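Local coordinates for protein 3-dehydroquinate dehydratase (Geobacillus kaustophilus, PDB 2YR1) that probably catalyses the cis-dehydration of 3-dehydroquinate to 3-dehydroshikimate, the third step of the chorismate pathway, through a Schiff-base intermediate, at residues 56-59 with 63-66; 67-72 with 112-117. One frame throughout, in Å; residues are numbered along the deposited sequence.

Interaction 1: 56-59 with 63-66; sequences FRAI and ERVL
Phe56 and Val65 make the apolar centre of the meeting between the loop 56-59 and the first turn of helix 62-75, a small case of how a chain leaving a barrel strand is folded back against the helix it leads into. In Phe56, CG anti to the backbone N (chi1 -157°), beside the carbonyl carbon, carries the ring out toward the helix. Its CE2 touches Val65 CG2 at 3.8 Å, the two side chains crossing at a slant. The same ring presents its edge to its own loop, where Ala58 O and Ile59 CA lie in the ring plane.

Val65 CG2 takes part in several of the close approaches. Val65 CG2 also lies 3.9 Å from Ile59 CA, while the Ile59 side chain sets out away from the helix and packs on Ile95, Pro96 and Leu97.

A second apolar patch joins Ala58 to the aliphatic part of Arg64. In the arginine, CG lies beside the backbone N (chi1 -61°) and the chain then runs extended to NE, with CD against the methyl; Ala58 CB and Arg64 CD are 3.7 Å apart. That methyl also sits at the edge of the guanidinium group, near its plane.

Polar groups add little directly, for no hydrogen bond spans the two segments. Ala58 O comes within 3.8 Å of Val65 CG2, a van der Waals approach. The charged groups have partners outside the two segments: Arg57 forms a salt bridge with Glu29, and Arg64 NE has a long, weak ion pair with Asp61.

Within the TIM barrel, this is the connection from strand 48-52 to helix 62-75, with Val65 also touching Leu105 of the neighbouring helix 99-112.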
ATOM      1  N   PHE A  56      21.682  -1.477  25.257  1.00 38.95           N
ATOM      2  CA  PHE A  56      22.382  -0.945  26.426  1.00 36.95           C
ATOM      3  C   PHE A  56      23.328  -2.002  27.006  1.00 37.74           C
ATOM      4  O   PHE A  56      22.879  -3.053  27.485  1.00 34.54           O
ATOM      5  CB  PHE A  56      21.327  -0.564  27.473  1.00 39.12           C
ATOM      6  CG  PHE A  56      21.774   0.459  28.469  1.00 33.72           C
ATOM      7  CD1 PHE A  56      21.790   1.808  28.136  1.00 26.76           C
ATOM      8  CD2 PHE A  56      22.115   0.080  29.765  1.00 30.02           C
ATOM      9  CE1 PHE A  56      22.131   2.768  29.082  1.00 35.58           C
ATOM     10  CE2 PHE A  56      22.459   1.036  30.721  1.00 28.93           C
ATOM     11  CZ  PHE A  56      22.465   2.381  30.381  1.00 29.39           C
ATOM     12  N   ARG A  57      24.634  -1.745  26.969  1.00 34.38           N
ATOM     13  CA  ARG A  57      25.568  -2.730  27.517  1.00 36.52           C
ATOM     14  C   ARG A  57      25.473  -2.846  29.040  1.00 29.10           C
ATOM     15  O   ARG A  57      25.575  -3.939  29.574  1.00 35.87           O
ATOM     16  CB  ARG A  57      27.023  -2.421  27.111  1.00 39.54           C
ATOM     17  CG  ARG A  57      27.499  -3.175  25.863  1.00 44.38           C
ATOM     18  CD  ARG A  57      29.033  -3.242  25.749  1.00 52.00           C
ATOM     19  NE  ARG A  57      29.653  -1.917  25.704  1.00 56.99           N
ATOM     20  CZ  ARG A  57      29.929  -1.165  26.772  1.00 54.50           C
ATOM     21  NH1 ARG A  57      29.651  -1.599  27.996  1.00 54.26           N
ATOM     22  NH2 ARG A  57      30.463   0.041  26.610  1.00 52.03           N
ATOM     23  N   ALA A  58      25.262  -1.722  29.725  1.00 32.27           N
ATOM     24  CA  ALA A  58      25.161  -1.701  31.188  1.00 40.20           C
ATOM     25  C   ALA A  58      23.752  -1.949  31.726  1.00 46.05           C
ATOM     26  O   ALA A  58      23.328  -1.294  32.684  1.00 48.49           O
ATOM     27  CB  ALA A  58      25.675  -0.373  31.729  1.00 34.27           C
ATOM     28  N   ILE A  59      23.023  -2.883  31.127  1.00 46.05           N
ATOM     29  CA  ILE A  59      21.675  -3.165  31.609  1.00 49.07           C
ATOM     30  C   ILE A  59      21.744  -3.879  32.954  1.00 49.62           C
ATOM     31  O   ILE A  59      20.738  -3.988  33.656  1.00 44.03           O
ATOM     32  CB  ILE A  59      20.887  -4.062  30.642  1.00 46.00           C
ATOM     33  CG1 ILE A  59      21.740  -5.257  30.240  1.00 42.03           C
ATOM     34  CG2 ILE A  59      20.450  -3.269  29.435  1.00 54.45           C
ATOM     35  CD1 ILE A  59      20.971  -6.310  29.522  1.00 42.26           C
ATOM     36  N   GLU A  63      20.682   1.277  38.431  1.00 39.61           N
ATOM     37  CA  GLU A  63      20.894   2.696  38.706  1.00 42.91           C
ATOM     38  C   GLU A  63      21.251   3.423  37.421  1.00 43.14           C
ATOM     39  O   GLU A  63      20.832   4.566  37.206  1.00 39.37           O
ATOM     40  CB  GLU A  63      22.019   2.897  39.736  1.00 45.32           C
ATOM     41  CG  GLU A  63      22.021   4.276  40.406  1.00 46.81           C
ATOM     42  CD  GLU A  63      23.274   4.542  41.242  1.00 52.78           C
ATOM     43  OE1 GLU A  63      23.665   3.666  42.053  1.00 47.59           O
ATOM     44  OE2 GLU A  63      23.864   5.635  41.087  1.00 47.72           O
ATOM     45  N   ARG A  64      22.039   2.758  36.576  1.00 42.03           N
ATOM     46  CA  ARG A  64      22.448   3.338  35.301  1.00 43.29           C
ATOM     47  C   ARG A  64      21.233   3.428  34.369  1.00 41.45           C
ATOM     48  O   ARG A  64      20.940   4.490  33.822  1.00 42.44           O
ATOM     49  CB  ARG A  64      23.542   2.484  34.652  1.00 43.73           C
ATOM     50  CG  ARG A  64      24.838   2.361  35.464  1.00 52.46           C
ATOM     51  CD  ARG A  64      26.006   1.976  34.552  1.00 52.59           C
ATOM     52  NE  ARG A  64      27.135   1.372  35.259  1.00 56.07           N
ATOM     53  CZ  ARG A  64      27.827   1.951  36.240  1.00 59.05           C
ATOM     54  NH1 ARG A  64      27.515   3.174  36.659  1.00 56.46           N
ATOM     55  NH2 ARG A  64      28.851   1.306  36.793  1.00 57.79           N
ATOM     56  N   VAL A  65      20.521   2.316  34.208  1.00 40.11           N
ATOM     57  CA  VAL A  65      19.342   2.291  33.352  1.00 39.32           C
ATOM     58  C   VAL A  65      18.328   3.325  33.829  1.00 42.61           C
ATOM     59  O   VAL A  65      17.869   4.166  33.049  1.00 35.99           O
ATOM     60  CB  VAL A  65      18.674   0.914  33.354  1.00 41.27           C
ATOM     61  CG1 VAL A  65      17.550   0.895  32.325  1.00 41.99           C
ATOM     62  CG2 VAL A  65      19.695  -0.168  33.055  1.00 38.29           C
ATOM     63  N   LEU A  66      17.985   3.266  35.115  1.00 43.39           N
ATOM     64  CA  LEU A  66      17.039   4.213  35.693  1.00 43.58           C
ATOM     65  C   LEU A  66      17.531   5.614  35.384  1.00 45.57           C
ATOM     66  O   LEU A  66      16.747   6.496  34.998  1.00 44.62           O
ATOM     67  CB  LEU A  66      16.943   4.024  37.212  1.00 47.40           C
ATOM     68  CG  LEU A  66      16.007   4.971  37.981  1.00 53.67           C
ATOM     69  CD1 LEU A  66      14.934   4.161  38.705  1.00 47.86           C
ATOM     70  CD2 LEU A  66      16.809   5.816  38.977  1.00 51.24           C
TER

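Interaction 2: 67-72 with 112-117; sequences ATANGL and SGAIDL
Ala114 meets Ala69 where the turn after one TIM-barrel helix passes the flank of another: residues 112-117 lead from helix 99-112 into strand 117-121, and residues 67-72 belong to helix 62-75. The example illustrates how alanine, with a single methyl, lets a loop come close to a helix backbone. The CA atoms of Asn70 and Ala114 are 5.5 Å apart, and no hydrogen bond joins the segments.

The two alanine methyls point across the contact toward each other's segments, their CB atoms 4.0 Å apart. Ala69 also packs on Ile109 of helix 99-112, so its methyl touches both that helix and the turn after it. Ala114, for its part, touches Arg73 one helical turn beyond Ala69. Asn70 has CG anti to its own N (chi1 -159°), and its amide stays at the margin; it is the backbone N of Asn70 that approaches Ala114 CB, at 4.1 Å.

Ile115 runs out beside the contact rather than into it. Its CG1 stands between the backbone N and the carbonyl carbon (chi1 68°), the chain then extends to CD1, and the side chain packs on Ile109 and Phe83. The hydroxyl of Ser112, on a side chain that sets out toward helix 62-75, bonds back to Ala108 O of helix 99-112.

At Gly113 the chain leaves the helical conformation with a positive phi of 74°, and Ala114, next along, lies against helix 62-75. Asp116 forms salt bridges with both Arg73 and Arg11, the first an ionic tie from helix 62-75 to the strand entrance.

At the centre, the Ala114 methyl rests on a peptide group as well as on a side chain: its CB is 3.5 Å from Ala69 O and 3.8 Å from Ala69 C.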
ATOM      1  N   ALA A  67      18.837   5.817  35.558  1.00 46.50           N
ATOM      2  CA  ALA A  67      19.450   7.118  35.294  1.00 43.18           C
ATOM      3  C   ALA A  67      19.167   7.514  33.849  1.00 41.00           C
ATOM      4  O   ALA A  67      18.624   8.584  33.585  1.00 45.10           O
ATOM      5  CB  ALA A  67      20.958   7.053  35.540  1.00 41.76           C
ATOM      6  N   THR A  68      19.533   6.640  32.918  1.00 40.47           N
ATOM      7  CA  THR A  68      19.294   6.900  31.505  1.00 42.61           C
ATOM      8  C   THR A  68      17.793   7.099  31.258  1.00 40.97           C
ATOM      9  O   THR A  68      17.378   8.075  30.630  1.00 34.52           O
ATOM     10  CB  THR A  68      19.787   5.729  30.646  1.00 44.21           C
ATOM     11  OG1 THR A  68      21.182   5.511  30.893  1.00 47.85           O
ATOM     12  CG2 THR A  68      19.575   6.024  29.166  1.00 44.43           C
ATOM     13  N   ALA A  69      16.993   6.168  31.776  1.00 42.50           N
ATOM     14  CA  ALA A  69      15.540   6.203  31.631  1.00 42.86           C
ATOM     15  C   ALA A  69      15.008   7.565  32.018  1.00 43.90           C
ATOM     16  O   ALA A  69      14.187   8.162  31.317  1.00 46.30           O
ATOM     17  CB  ALA A  69      14.912   5.139  32.507  1.00 39.61           C
ATOM     18  N   ASN A  70      15.494   8.054  33.150  1.00 44.40           N
ATOM     19  CA  ASN A  70      15.092   9.345  33.662  1.00 41.35           C
ATOM     20  C   ASN A  70      15.609  10.437  32.732  1.00 39.30           C
ATOM     21  O   ASN A  70      14.957  11.462  32.538  1.00 41.89           O
ATOM     22  CB  ASN A  70      15.669   9.523  35.064  1.00 47.21           C
ATOM     23  CG  ASN A  70      14.925  10.553  35.875  1.00 51.36           C
ATOM     24  OD1 ASN A  70      14.892  11.742  35.528  1.00 49.60           O
ATOM     25  ND2 ASN A  70      14.319  10.107  36.972  1.00 51.45           N
ATOM     26  N   GLY A  71      16.782  10.211  32.152  1.00 39.21           N
ATOM     27  CA  GLY A  71      17.354  11.196  31.251  1.00 42.08           C
ATOM     28  C   GLY A  71      16.576  11.343  29.954  1.00 41.02           C
ATOM     29  O   GLY A  71      16.232  12.453  29.545  1.00 43.00           O
ATOM     30  N   LEU A  72      16.298  10.223  29.300  1.00 43.39           N
ATOM     31  CA  LEU A  72      15.551  10.247  28.045  1.00 44.34           C
ATOM     32  C   LEU A  72      14.161  10.813  28.271  1.00 41.33           C
ATOM     33  O   LEU A  72      13.632  11.544  27.433  1.00 41.44           O
ATOM     34  CB  LEU A  72      15.483   8.838  27.450  1.00 48.42           C
ATOM     35  CG  LEU A  72      15.231   7.675  28.405  1.00 49.12           C
ATOM     36  CD1 LEU A  72      13.737   7.463  28.579  1.00 56.75           C
ATOM     37  CD2 LEU A  72      15.868   6.426  27.841  1.00 52.48           C
ATOM     38  N   SER A 112       9.574   3.831  38.266  1.00 41.15           N
ATOM     39  CA  SER A 112      10.356   5.049  38.141  1.00 35.60           C
ATOM     40  C   SER A 112       9.461   6.092  37.495  1.00 35.92           C
ATOM     41  O   SER A 112       9.642   7.289  37.690  1.00 30.60           O
ATOM     42  CB  SER A 112      11.571   4.800  37.248  1.00 47.23           C
ATOM     43  OG  SER A 112      12.248   3.616  37.638  1.00 50.18           O
ATOM     44  N   GLY A 113       8.484   5.628  36.723  1.00 35.25           N
ATOM     45  CA  GLY A 113       7.577   6.553  36.062  1.00 36.02           C
ATOM     46  C   GLY A 113       8.193   7.289  34.884  1.00 34.51           C
ATOM     47  O   GLY A 113       7.660   8.308  34.438  1.00 35.21           O
ATOM     48  N   ALA A 114       9.309   6.777  34.375  1.00 36.37           N
ATOM     49  CA  ALA A 114       9.993   7.409  33.243  1.00 37.52           C
ATOM     50  C   ALA A 114       9.457   6.938  31.887  1.00 38.28           C
ATOM     51  O   ALA A 114       9.681   7.596  30.868  1.00 33.73           O
ATOM     52  CB  ALA A 114      11.496   7.136  33.322  1.00 41.71           C
ATOM     53  N   ILE A 115       8.763   5.798  31.880  1.00 34.37           N
ATOM     54  CA  ILE A 115       8.206   5.233  30.652  1.00 33.26           C
ATOM     55  C   ILE A 115       6.667   5.221  30.678  1.00 36.20           C
ATOM     56  O   ILE A 115       6.056   5.424  31.737  1.00 30.81           O
ATOM     57  CB  ILE A 115       8.746   3.811  30.428  1.00 31.30           C
ATOM     58  CG1 ILE A 115       8.194   2.866  31.492  1.00 31.36           C
ATOM     59  CG2 ILE A 115      10.270   3.822  30.500  1.00 29.83           C
ATOM     60  CD1 ILE A 115       8.618   1.422  31.312  1.00 34.51           C
ATOM     61  N   ASP A 116       6.051   4.975  29.517  1.00 34.07           N
ATOM     62  CA  ASP A 116       4.587   4.975  29.369  1.00 29.08           C
ATOM     63  C   ASP A 116       4.040   3.641  28.860  1.00 30.82           C
ATOM     64  O   ASP A 116       2.909   3.244  29.175  1.00 23.53           O
ATOM     65  CB  ASP A 116       4.178   6.084  28.401  1.00 27.49           C
ATOM     66  CG  ASP A 116       4.774   7.431  28.774  1.00 28.19           C
ATOM     67  OD1 ASP A 116       4.352   8.015  29.796  1.00 30.40           O
ATOM     68  OD2 ASP A 116       5.670   7.912  28.049  1.00 29.91           O
ATOM     69  N   LEU A 117       4.848   2.967  28.052  1.00 21.10           N
ATOM     70  CA  LEU A 117       4.481   1.678  27.501  1.00 24.93           C
ATOM     71  C   LEU A 117       5.638   0.732  27.747  1.00 21.17           C
ATOM     72  O   LEU A 117       6.798   1.151  27.850  1.00 23.79           O
ATOM     73  CB  LEU A 117       4.275   1.741  25.981  1.00 21.86           C
ATOM     74  CG  LEU A 117       3.405   2.664  25.102  1.00 26.12           C
ATOM     75  CD1 LEU A 117       1.996   2.143  24.984  1.00 19.61           C
ATOM     76  CD2 LEU A 117       3.465   4.070  25.600  1.00 21.43           C
TER

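Overall arrangement
Interactions 1 and 2 share helix 62-75 and follow one another along it, with centres 11 Å apart. Interaction 1 packs the start of the helix on its preceding loop, whereas interaction 2 packs its next residues on the turn that follows helix 99-112. They meet directly: Phe56 CE1 lies 3.4 Å from Thr68 OG1, a packing contact, and that hydroxyl bonds to Arg64 O and Asp31. Both lie near Trp51, a predicted 3-dehydroquinate-binding residue, whose side chain is about 4 Å from that of Phe56 and about 5 Å from that of Ala69 (nearest atoms), which places both contacts beside a strand carrying predicted substrate-binding residues, with no direct contact to the substrate implied.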